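Local coordinates for uncharacterized protein, toxin (Helicobacter pylori, PDB 4LTT) that is a toxin of the RelE family, YafQ subfamily, of a type II toxin-antitoxin system and probably acts as an RNA endonuclease, at residues A[46-57]-A[68-79]; A[1-9]-A[30-38]. All blocks are in the same frame, centred on the assembly; numbering follows the deposited sequence.

How the contacts relate
Both contacts belong to the same mixed sheet and both are only partly buried, contact 2 with more exposed residues. Contact 2 packs the end of helix 25-35 against the edge strand 3-6 and the residues before it. Contact 1 joins Asp46, the loop 49-56 and the start of strand 57-60 to the hairpin of strands 65-72 and 75-82, around the buried Val68 and Tyr69. Strand 75-82 borders strand 3-6, and the Lys3 O to Leu76 N and Ser9 OG to Leu79 O pairs tie the two together. In contact 1 strand pairing is combined with aromatic packing and a carboxylate-hydroxyl-guanidinium cluster; in contact 2 one arginine grips a backbone carbonyl, with a thioether and a leucine over its faces.

Contact 1: residues A[46-57]-A[68-79]; sequences DHALKGKWKPFR and VYLVKDDELILL
Arg57 and Tyr69 form an antiparallel hydrogen-bonded pair, Arg57 N reaching Tyr69 O at 2.8 Å and Tyr69 N reaching Arg57 O at 2.9 Å. On the same face of the sheet their side chains run alongside each other, and Arg57 CB lies over the Tyr69 ring in a CH-pi contact.

A polar cluster gathers at the phenol. Tyr69 OH donates to the syn lone pair of Asp46 OD1 (2.6 Å), the carboxylate and ring planes only 12° apart, and accepts a bond from Arg57 NE at 3.1 Å. A bend at chi3 (65°) turns the end of the arginine, bringing NE to the hydroxyl in the guanidinium plane while NH2 makes a salt bridge to Asp46 OD2, meeting it from above the carboxylate plane. A tyrosine suits this place because its hydroxyl can donate and accept at once; the arginine's charge probably keeps Asp46 ionised.

Apolar packing centres on Phe56, whose flat ring offers two faces: Leu70 CB covers one at 3.9 Å from the centroid, Leu79 CD2 the opposite at 4.0 Å. Pro55, after a cis peptide bond, sets CG against Leu70 CD1, while Val68 CG1 touches Phe56 CB and Leu49 CD1.

Leu34 of helix 25-35 packs on the Tyr69 face opposite Arg57 CB; Trp53 meets Phe88 of helix 84-88 edge-to-face, and Leu49 touches Glu58 of strand 57-60, a copper ligand in another structure of this protein.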
loop_
_atom_site.group_PDB
_atom_site.type_symbol
_atom_site.label_atom_id
_atom_site.label_comp_id
_atom_site.label_asym_id
_atom_site.label_seq_id
_atom_site.Cartn_x
_atom_site.Cartn_y
_atom_site.Cartn_z
ATOM N N ASP A 46 -9.307 -3.231 -3.810
ATOM C CA ASP A 46 -8.281 -2.495 -4.591
ATOM C C ASP A 46 -8.966 -1.495 -5.552
ATOM O O ASP A 46 -9.965 -1.868 -6.240
ATOM C CB ASP A 46 -7.433 -3.493 -5.403
ATOM C CG ASP A 46 -6.293 -2.837 -6.059
ATOM O OD1 ASP A 46 -5.533 -2.202 -5.360
ATOM O OD2 ASP A 46 -6.142 -2.930 -7.298
ATOM N N HIS A 47 -8.536 -0.267 -5.593
ATOM C CA HIS A 47 -9.137 0.730 -6.469
ATOM C C HIS A 47 -8.279 1.910 -6.678
ATOM O O HIS A 47 -7.305 2.119 -5.937
ATOM C CB HIS A 47 -10.513 1.143 -5.883
ATOM C CG HIS A 47 -10.432 1.847 -4.544
ATOM N ND1 HIS A 47 -10.262 1.206 -3.361
ATOM C CD2 HIS A 47 -10.573 3.201 -4.249
ATOM C CE1 HIS A 47 -10.305 2.102 -2.336
ATOM N NE2 HIS A 47 -10.433 3.332 -2.888
ATOM N N ALA A 48 -8.633 2.774 -7.628
ATOM C CA ALA A 48 -7.939 3.991 -7.870
ATOM C C ALA A 48 -8.429 5.066 -6.972
ATOM O O ALA A 48 -9.664 5.246 -6.746
ATOM C CB ALA A 48 -8.118 4.377 -9.349
ATOM N N LEU A 49 -7.502 5.835 -6.400
ATOM C CA LEU A 49 -7.855 7.041 -5.630
ATOM C C LEU A 49 -8.229 8.193 -6.541
ATOM O O LEU A 49 -8.035 8.182 -7.773
ATOM C CB LEU A 49 -6.729 7.451 -4.727
ATOM C CG LEU A 49 -6.367 6.383 -3.681
ATOM C CD1 LEU A 49 -5.057 6.830 -2.977
ATOM C CD2 LEU A 49 -7.555 6.279 -2.719
ATOM N N LYS A 50 -8.857 9.195 -5.949
ATOM C CA LYS A 50 -9.363 10.365 -6.715
ATOM C C LYS A 50 -8.802 11.603 -6.169
ATOM O O LYS A 50 -8.093 11.691 -5.187
ATOM C CB LYS A 50 -10.889 10.413 -6.716
ATOM C CG LYS A 50 -11.532 9.108 -7.215
ATOM C CD LYS A 50 -11.610 8.903 -8.738
ATOM C CE LYS A 50 -10.807 7.716 -9.321
ATOM N NZ LYS A 50 -11.157 7.190 -10.716
ATOM N N GLY A 51 -9.200 12.676 -6.884
ATOM C CA GLY A 51 -8.771 14.016 -6.494
ATOM C C GLY A 51 -7.280 14.186 -6.352
ATOM O O GLY A 51 -6.564 13.713 -7.310
ATOM N N LYS A 52 -6.826 14.755 -5.223
ATOM C CA LYS A 52 -5.400 15.008 -4.818
ATOM C C LYS A 52 -4.492 13.835 -5.052
ATOM O O LYS A 52 -3.293 14.007 -5.231
ATOM C CB LYS A 52 -5.231 15.260 -3.298
ATOM C CG LYS A 52 -6.063 16.369 -2.765
ATOM C CD LYS A 52 -6.243 16.184 -1.278
ATOM C CE LYS A 52 -7.526 16.881 -0.890
ATOM N NZ LYS A 52 -7.285 18.359 -0.984
ATOM N N TRP A 53 -5.058 12.633 -4.923
ATOM C CA TRP A 53 -4.244 11.399 -4.785
ATOM C C TRP A 53 -4.029 10.734 -6.076
ATOM O O TRP A 53 -3.241 9.773 -6.101
ATOM C CB TRP A 53 -4.846 10.476 -3.731
ATOM C CG TRP A 53 -4.693 11.068 -2.381
ATOM C CD1 TRP A 53 -5.707 11.671 -1.604
ATOM C CD2 TRP A 53 -3.507 11.192 -1.594
ATOM N NE1 TRP A 53 -5.215 12.123 -0.425
ATOM C CE2 TRP A 53 -3.909 11.889 -0.345
ATOM C CE3 TRP A 53 -2.191 10.832 -1.763
ATOM C CZ2 TRP A 53 -3.005 12.196 0.660
ATOM C CZ3 TRP A 53 -1.278 11.146 -0.733
ATOM C CH2 TRP A 53 -1.675 11.815 0.427
ATOM N N LYS A 54 -4.656 11.127 -7.172
ATOM C CA LYS A 54 -4.362 10.522 -8.455
ATOM C C LYS A 54 -2.886 10.699 -8.784
ATOM O O LYS A 54 -2.316 11.774 -8.455
ATOM C CB LYS A 54 -5.193 11.129 -9.613
ATOM C CG LYS A 54 -6.685 10.846 -9.478
ATOM C CD LYS A 54 -7.364 11.259 -10.787
ATOM C CE LYS A 54 -8.776 10.878 -10.869
ATOM N NZ LYS A 54 -9.122 10.951 -12.339
ATOM N N PRO A 55 -2.239 9.713 -9.417
ATOM C CA PRO A 55 -2.759 8.513 -9.970
ATOM C C PRO A 55 -2.646 7.253 -9.038
ATOM O O PRO A 55 -2.726 6.150 -9.465
ATOM C CB PRO A 55 -1.867 8.300 -11.231
ATOM C CG PRO A 55 -0.513 8.782 -10.708
ATOM C CD PRO A 55 -0.834 9.967 -9.861
ATOM N N PHE A 56 -2.475 7.476 -7.716
ATOM C CA PHE A 56 -2.259 6.372 -6.813
ATOM C C PHE A 56 -3.472 5.496 -6.672
ATOM O O PHE A 56 -4.618 5.927 -6.910
ATOM C CB PHE A 56 -1.746 6.894 -5.447
ATOM C CG PHE A 56 -0.296 7.351 -5.544
ATOM C CD1 PHE A 56 0.752 6.501 -5.156
ATOM C CD2 PHE A 56 0.046 8.557 -6.095
ATOM C CE1 PHE A 56 2.096 6.905 -5.260
ATOM C CE2 PHE A 56 1.410 8.960 -6.212
ATOM C CZ PHE A 56 2.408 8.093 -5.827
ATOM N N ARG A 57 -3.236 4.291 -6.218
ATOM C CA ARG A 57 -4.280 3.296 -5.901
ATOM C C ARG A 57 -4.191 2.951 -4.428
ATOM O O ARG A 57 -3.176 3.199 -3.744
ATOM C CB ARG A 57 -4.061 2.014 -6.741
ATOM C CG ARG A 57 -4.200 2.275 -8.261
ATOM C CD ARG A 57 -4.061 0.955 -9.076
ATOM N NE ARG A 57 -5.124 0.025 -8.811
ATOM C CZ ARG A 57 -6.338 0.072 -9.324
ATOM N NH1 ARG A 57 -6.658 1.054 -10.179
ATOM N NH2 ARG A 57 -7.250 -0.783 -8.908
ATOM N N VAL A 68 -1.125 2.393 0.002
ATOM C CA VAL A 68 -1.241 3.343 -1.118
ATOM C C VAL A 68 -0.055 3.116 -2.003
ATOM O O VAL A 68 1.110 3.119 -1.491
ATOM C CB VAL A 68 -1.340 4.791 -0.624
ATOM C CG1 VAL A 68 -1.403 5.743 -1.821
ATOM C CG2 VAL A 68 -2.588 4.969 0.244
ATOM N N TYR A 69 -0.285 2.878 -3.304
ATOM C CA TYR A 69 0.796 2.428 -4.199
ATOM C C TYR A 69 0.536 2.929 -5.568
ATOM O O TYR A 69 -0.560 3.396 -5.908
ATOM C CB TYR A 69 0.923 0.879 -4.176
ATOM C CG TYR A 69 -0.247 0.208 -4.837
ATOM C CD1 TYR A 69 -0.204 -0.066 -6.213
ATOM C CD2 TYR A 69 -1.380 -0.132 -4.152
ATOM C CE1 TYR A 69 -1.284 -0.703 -6.829
ATOM C CE2 TYR A 69 -2.477 -0.712 -4.768
ATOM C CZ TYR A 69 -2.427 -0.990 -6.124
ATOM O OH TYR A 69 -3.492 -1.575 -6.764
ATOM N N LEU A 70 1.542 2.801 -6.434
ATOM C CA LEU A 70 1.441 3.205 -7.833
ATOM C C LEU A 70 2.352 2.338 -8.672
ATOM O O LEU A 70 3.552 2.197 -8.379
ATOM C CB LEU A 70 1.839 4.693 -7.990
ATOM C CG LEU A 70 1.899 5.201 -9.431
ATOM C CD1 LEU A 70 0.557 5.205 -10.109
ATOM C CD2 LEU A 70 2.483 6.594 -9.423
ATOM N N VAL A 71 1.856 1.872 -9.808
ATOM C CA VAL A 71 2.719 1.261 -10.819
ATOM C C VAL A 71 3.104 2.374 -11.795
ATOM O O VAL A 71 2.203 3.002 -12.402
ATOM C CB VAL A 71 1.970 0.127 -11.517
ATOM C CG1 VAL A 71 2.779 -0.394 -12.729
ATOM C CG2 VAL A 71 1.722 -1.005 -10.593
ATOM N N LYS A 72 4.375 2.640 -11.934
ATOM C CA LYS A 72 4.776 3.669 -12.894
ATOM C C LYS A 72 6.124 3.269 -13.464
ATOM O O LYS A 72 7.056 3.025 -12.721
ATOM C CB LYS A 72 4.908 5.000 -12.226
ATOM C CG LYS A 72 5.395 6.089 -13.150
ATOM C CD LYS A 72 5.458 7.422 -12.511
ATOM C CE LYS A 72 5.920 8.457 -13.536
ATOM N NZ LYS A 72 5.921 9.811 -12.902
ATOM N N ASP A 73 6.281 3.276 -14.804
ATOM C CA ASP A 73 7.677 3.142 -15.421
ATOM C C ASP A 73 8.612 2.014 -14.831
ATOM O O ASP A 73 9.708 2.170 -14.451
ATOM C CB ASP A 73 8.420 4.410 -15.377
ATOM C CG ASP A 73 7.718 5.516 -16.124
ATOM O OD1 ASP A 73 6.957 5.192 -17.075
ATOM O OD2 ASP A 73 7.955 6.629 -15.696
ATOM N N ASP A 74 8.024 0.917 -14.778
ATOM C CA ASP A 74 8.649 -0.334 -14.344
ATOM C C ASP A 74 8.905 -0.470 -12.858
ATOM O O ASP A 74 9.624 -1.404 -12.471
ATOM C CB ASP A 74 9.896 -0.707 -15.134
ATOM C CG ASP A 74 10.010 -2.244 -15.325
ATOM O OD1 ASP A 74 9.012 -2.923 -15.565
ATOM O OD2 ASP A 74 11.161 -2.778 -15.238
ATOM N N GLU A 75 8.297 0.392 -12.062
ATOM C CA GLU A 75 8.354 0.279 -10.606
ATOM C C GLU A 75 6.996 0.076 -10.015
ATOM O O GLU A 75 5.980 0.631 -10.519
ATOM C CB GLU A 75 9.001 1.542 -9.984
ATOM C CG GLU A 75 10.451 1.772 -10.352
ATOM C CD GLU A 75 10.982 2.979 -9.583
ATOM O OE1 GLU A 75 10.282 3.984 -9.353
ATOM O OE2 GLU A 75 12.164 2.864 -9.115
ATOM N N LEU A 76 6.973 -0.653 -8.892
ATOM C CA LEU A 76 5.873 -0.597 -7.978
ATOM C C LEU A 76 6.288 0.294 -6.829
ATOM O O LEU A 76 7.237 -0.040 -6.109
ATOM C CB LEU A 76 5.549 -2.017 -7.457
ATOM C CG LEU A 76 4.469 -1.993 -6.334
ATOM C CD1 LEU A 76 3.149 -1.471 -6.843
ATOM C CD2 LEU A 76 4.283 -3.361 -5.827
ATOM N N ILE A 77 5.681 1.465 -6.739
ATOM C CA ILE A 77 5.985 2.461 -5.708
ATOM C C ILE A 77 5.079 2.221 -4.534
ATOM O O ILE A 77 3.851 2.304 -4.683
ATOM C CB ILE A 77 5.804 3.878 -6.274
ATOM C CG1 ILE A 77 6.736 4.169 -7.450
ATOM C CG2 ILE A 77 6.090 4.901 -5.162
ATOM C CD1 ILE A 77 6.246 5.352 -8.300
ATOM N N LEU A 78 5.650 2.011 -3.358
ATOM C CA LEU A 78 4.877 1.927 -2.145
ATOM C C LEU A 78 4.986 3.201 -1.376
ATOM O O LEU A 78 6.086 3.631 -1.050
ATOM C CB LEU A 78 5.354 0.752 -1.282
ATOM C CG LEU A 78 5.358 -0.618 -2.014
ATOM C CD1 LEU A 78 5.549 -1.727 -0.989
ATOM C CD2 LEU A 78 4.006 -0.886 -2.729
ATOM N N LEU A 79 3.844 3.890 -1.233
ATOM C CA LEU A 79 3.792 5.233 -0.685
ATOM C C LEU A 79 3.461 5.306 0.806
ATOM O O LEU A 79 4.155 6.005 1.567
ATOM C CB LEU A 79 2.809 6.077 -1.500
ATOM C CG LEU A 79 2.832 7.564 -1.149
ATOM C CD1 LEU A 79 4.098 8.121 -1.712
ATOM C CD2 LEU A 79 1.616 8.318 -1.735
#

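Contact 2: residues A[1-9]-A[30-38]; sequences MLKLNLKKS and VILTLRKKE
Leu2 and Arg35 hold the amino terminus of the chain to the C-terminal end of helix 25-35, where the helix packs across the edge strand 3-6 of the mixed alpha/beta fold of RelE-family toxins. The helix closes in a Schellman motif, with Lys37 at positive phi.

Hydrogen bonds run both ways between the two residues. Leu2 N donates to Arg35 O at 3.0 Å, an almost straight bond (172°). In return Arg35 takes Leu2 O side-on with two nitrogens, NE at 2.8 Å and NH2 at 2.9 Å, both meeting it in the guanidinium plane. Two donors on one oxygen fix the rotation of the flat group. Arginine suits the place because its long chain spans from helix to strand, and the bend at chi3 (69°) turns NE and NH2 together toward Leu2 O.

The two faces of the guanidinium are covered by apolar groups: Met1 SD lies over the centre of one, 3.8 Å from CZ, and Leu4 CG approaches the other. The polarisable sulfur suits the face of a delocalised cation, while the leucine shields the other. Met1 arrives on an extended chain whose CE is pressed unusually close to Leu32 CD1 (3.4 Å).

Aliphatic contacts complete the seam. The side chains of Leu4 and Ile31 cross at about a right angle, Leu4 CD2 3.9 Å from Ile31 CG2, while the buried Leu2 sets CD2 against the aliphatic part of Lys37 and touches Val71.

At the guanidinium edge a water donates to Met1 O at 2.8 Å and accepts a weak bond from Arg35 NH2 at 3.2 Å.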
loop_
_atom_site.group_PDB
_atom_site.type_symbol
_atom_site.label_atom_id
_atom_site.label_comp_id
_atom_site.label_asym_id
_atom_site.label_seq_id
_atom_site.Cartn_x
_atom_site.Cartn_y
_atom_site.Cartn_z
ATOM N N MET A 1 9.508 -9.091 -13.018
ATOM C CA MET A 1 8.468 -8.342 -12.185
ATOM C C MET A 1 8.829 -6.888 -12.082
ATOM O O MET A 1 9.996 -6.536 -12.297
ATOM C CB MET A 1 8.561 -8.813 -10.746
ATOM C CG MET A 1 8.096 -10.182 -10.463
ATOM S SD MET A 1 8.233 -10.287 -8.652
ATOM C CE MET A 1 8.414 -12.031 -8.765
ATOM N N LEU A 2 7.897 -6.011 -11.624
ATOM C CA LEU A 2 8.230 -4.641 -11.315
ATOM C C LEU A 2 9.294 -4.538 -10.265
ATOM O O LEU A 2 9.355 -5.340 -9.335
ATOM C CB LEU A 2 6.969 -3.913 -10.863
ATOM C CG LEU A 2 5.865 -3.725 -11.912
ATOM C CD1 LEU A 2 4.570 -3.351 -11.199
ATOM C CD2 LEU A 2 6.284 -2.712 -12.932
ATOM N N LYS A 3 10.147 -3.514 -10.400
ATOM C CA LYS A 3 11.108 -3.191 -9.339
ATOM C C LYS A 3 10.393 -2.536 -8.205
ATOM O O LYS A 3 9.534 -1.672 -8.451
ATOM C CB LYS A 3 12.096 -2.190 -9.916
ATOM C CG LYS A 3 13.237 -1.817 -8.996
ATOM C CD LYS A 3 14.250 -1.056 -9.869
ATOM C CE LYS A 3 14.797 0.209 -9.220
ATOM N NZ LYS A 3 15.679 -0.180 -8.079
ATOM N N LEU A 4 10.712 -2.814 -6.987
ATOM C CA LEU A 4 10.095 -2.158 -5.845
ATOM C C LEU A 4 10.726 -0.886 -5.520
ATOM O O LEU A 4 11.976 -0.743 -5.560
ATOM C CB LEU A 4 10.269 -3.011 -4.628
ATOM C CG LEU A 4 9.267 -3.981 -4.273
ATOM C CD1 LEU A 4 9.574 -4.747 -2.960
ATOM C CD2 LEU A 4 7.883 -3.268 -4.036
ATOM N N ASN A 5 9.962 0.114 -5.253
ATOM C CA ASN A 5 10.409 1.377 -4.780
ATOM C C ASN A 5 9.692 1.719 -3.489
ATOM O O ASN A 5 8.548 2.106 -3.504
ATOM C CB ASN A 5 10.220 2.406 -5.874
ATOM C CG ASN A 5 10.700 3.790 -5.489
ATOM O OD1 ASN A 5 10.920 4.075 -4.330
ATOM N ND2 ASN A 5 10.830 4.665 -6.483
ATOM N N LEU A 6 10.338 1.520 -2.333
ATOM C CA LEU A 6 9.763 1.830 -1.035
ATOM C C LEU A 6 10.083 3.274 -0.695
ATOM O O LEU A 6 11.258 3.615 -0.417
ATOM C CB LEU A 6 10.387 0.934 0.026
ATOM C CG LEU A 6 10.057 -0.547 -0.074
ATOM C CD1 LEU A 6 10.409 -1.313 1.195
ATOM C CD2 LEU A 6 8.714 -0.984 -0.593
ATOM N N LYS A 7 9.119 4.137 -0.715
ATOM C CA LYS A 7 9.385 5.544 -0.340
ATOM C C LYS A 7 9.700 5.578 1.160
ATOM O O LYS A 7 9.208 4.757 1.930
ATOM C CB LYS A 7 8.171 6.403 -0.673
ATOM C CG LYS A 7 7.875 6.451 -2.200
ATOM C CD LYS A 7 9.036 6.993 -3.006
ATOM C CE LYS A 7 8.861 7.182 -4.477
ATOM N NZ LYS A 7 9.820 8.266 -4.911
ATOM N N LYS A 8 10.438 6.599 1.578
ATOM C CA LYS A 8 10.744 6.715 2.991
ATOM C C LYS A 8 9.480 6.854 3.841
ATOM O O LYS A 8 9.433 6.359 4.969
ATOM C CB LYS A 8 11.746 7.857 3.234
ATOM C CG LYS A 8 13.150 7.525 2.744
ATOM C CD LYS A 8 13.922 6.508 3.553
ATOM C CE LYS A 8 15.069 6.013 2.641
ATOM N NZ LYS A 8 16.344 6.787 2.796
ATOM N N SER A 9 8.460 7.476 3.292
ATOM C CA SER A 9 7.154 7.640 4.034
ATOM C C SER A 9 6.598 6.213 4.326
ATOM O O SER A 9 6.093 5.925 5.454
ATOM C CB SER A 9 6.127 8.435 3.201
ATOM O OG SER A 9 5.971 7.958 1.873
ATOM N N VAL A 30 0.451 -9.566 -1.123
ATOM C CA VAL A 30 -0.154 -8.488 -1.953
ATOM C C VAL A 30 0.930 -7.790 -2.809
ATOM O O VAL A 30 0.723 -7.578 -4.014
ATOM C CB VAL A 30 -0.854 -7.466 -1.069
ATOM C CG1 VAL A 30 -1.177 -6.136 -1.858
ATOM C CG2 VAL A 30 -2.087 -8.061 -0.412
ATOM N N ILE A 31 2.082 -7.485 -2.185
ATOM C CA ILE A 31 3.126 -6.824 -2.916
ATOM C C ILE A 31 3.572 -7.695 -4.081
ATOM O O ILE A 31 3.772 -7.192 -5.204
ATOM C CB ILE A 31 4.295 -6.444 -1.974
ATOM C CG1 ILE A 31 3.875 -5.261 -1.089
ATOM C CG2 ILE A 31 5.550 -6.113 -2.779
ATOM C CD1 ILE A 31 4.792 -5.042 0.060
ATOM N N LEU A 32 3.752 -9.004 -3.846
ATOM C CA LEU A 32 4.206 -9.844 -4.937
ATOM C C LEU A 32 3.174 -9.860 -6.080
ATOM O O LEU A 32 3.543 -9.788 -7.276
ATOM C CB LEU A 32 4.473 -11.258 -4.401
ATOM C CG LEU A 32 4.932 -12.255 -5.507
ATOM C CD1 LEU A 32 6.238 -11.837 -6.130
ATOM C CD2 LEU A 32 4.985 -13.676 -4.915
ATOM N N THR A 33 1.898 -9.976 -5.731
ATOM C CA THR A 33 0.841 -9.965 -6.730
ATOM C C THR A 33 0.879 -8.673 -7.565
ATOM O O THR A 33 0.791 -8.745 -8.777
ATOM C CB THR A 33 -0.517 -10.098 -6.034
ATOM O OG1 THR A 33 -0.504 -11.360 -5.327
ATOM C CG2 THR A 33 -1.676 -10.106 -6.987
ATOM N N LEU A 34 0.991 -7.538 -6.889
ATOM C CA LEU A 34 1.086 -6.261 -7.595
ATOM C C LEU A 34 2.336 -6.175 -8.452
ATOM O O LEU A 34 2.258 -5.661 -9.585
ATOM C CB LEU A 34 1.093 -5.126 -6.576
ATOM C CG LEU A 34 -0.253 -4.888 -5.809
ATOM C CD1 LEU A 34 -0.112 -3.818 -4.738
ATOM C CD2 LEU A 34 -1.406 -4.558 -6.766
ATOM N N ARG A 35 3.475 -6.677 -7.995
ATOM C CA ARG A 35 4.669 -6.643 -8.781
ATOM C C ARG A 35 4.538 -7.456 -10.031
ATOM O O ARG A 35 5.183 -7.153 -11.074
ATOM C CB ARG A 35 5.857 -7.220 -7.978
ATOM C CG ARG A 35 6.332 -6.266 -6.878
ATOM C CD ARG A 35 7.534 -6.791 -6.128
ATOM N NE ARG A 35 8.714 -6.782 -7.029
ATOM C CZ ARG A 35 9.856 -7.388 -6.786
ATOM N NH1 ARG A 35 10.015 -8.131 -5.694
ATOM N NH2 ARG A 35 10.840 -7.238 -7.658
ATOM N N LYS A 36 3.705 -8.494 -9.964
ATOM C CA LYS A 36 3.475 -9.358 -11.116
ATOM C C LYS A 36 2.338 -8.857 -11.995
ATOM O O LYS A 36 1.968 -9.549 -12.993
ATOM C CB LYS A 36 3.175 -10.781 -10.626
ATOM C CG LYS A 36 4.383 -11.454 -10.009
ATOM C CD LYS A 36 4.074 -12.847 -9.482
ATOM C CE LYS A 36 3.793 -13.856 -10.576
ATOM N NZ LYS A 36 3.672 -15.293 -10.079
ATOM N N LYS A 37 1.761 -7.702 -11.688
ATOM C CA LYS A 37 0.659 -7.143 -12.489
ATOM C C LYS A 37 -0.505 -8.115 -12.570
ATOM O O LYS A 37 -1.051 -8.364 -13.678
ATOM C CB LYS A 37 1.144 -6.673 -13.889
ATOM C CG LYS A 37 2.156 -5.544 -13.807
ATOM C CD LYS A 37 2.602 -5.134 -15.212
ATOM C CE LYS A 37 3.452 -3.870 -15.158
ATOM N NZ LYS A 37 4.168 -3.746 -16.492
ATOM N N GLU A 38 -0.856 -8.659 -11.432
ATOM C CA GLU A 38 -1.989 -9.515 -11.318
ATOM C C GLU A 38 -3.031 -8.860 -10.389
ATOM O O GLU A 38 -2.698 -8.077 -9.514
ATOM C CB GLU A 38 -1.606 -10.879 -10.760
ATOM C CG GLU A 38 -0.690 -11.645 -11.744
ATOM C CD GLU A 38 -0.090 -12.926 -11.173
ATOM O OE1 GLU A 38 -0.192 -13.161 -9.994
ATOM O OE2 GLU A 38 0.541 -13.591 -11.963
HETATM O O HOH W 1 12.115 -6.625 -10.473
#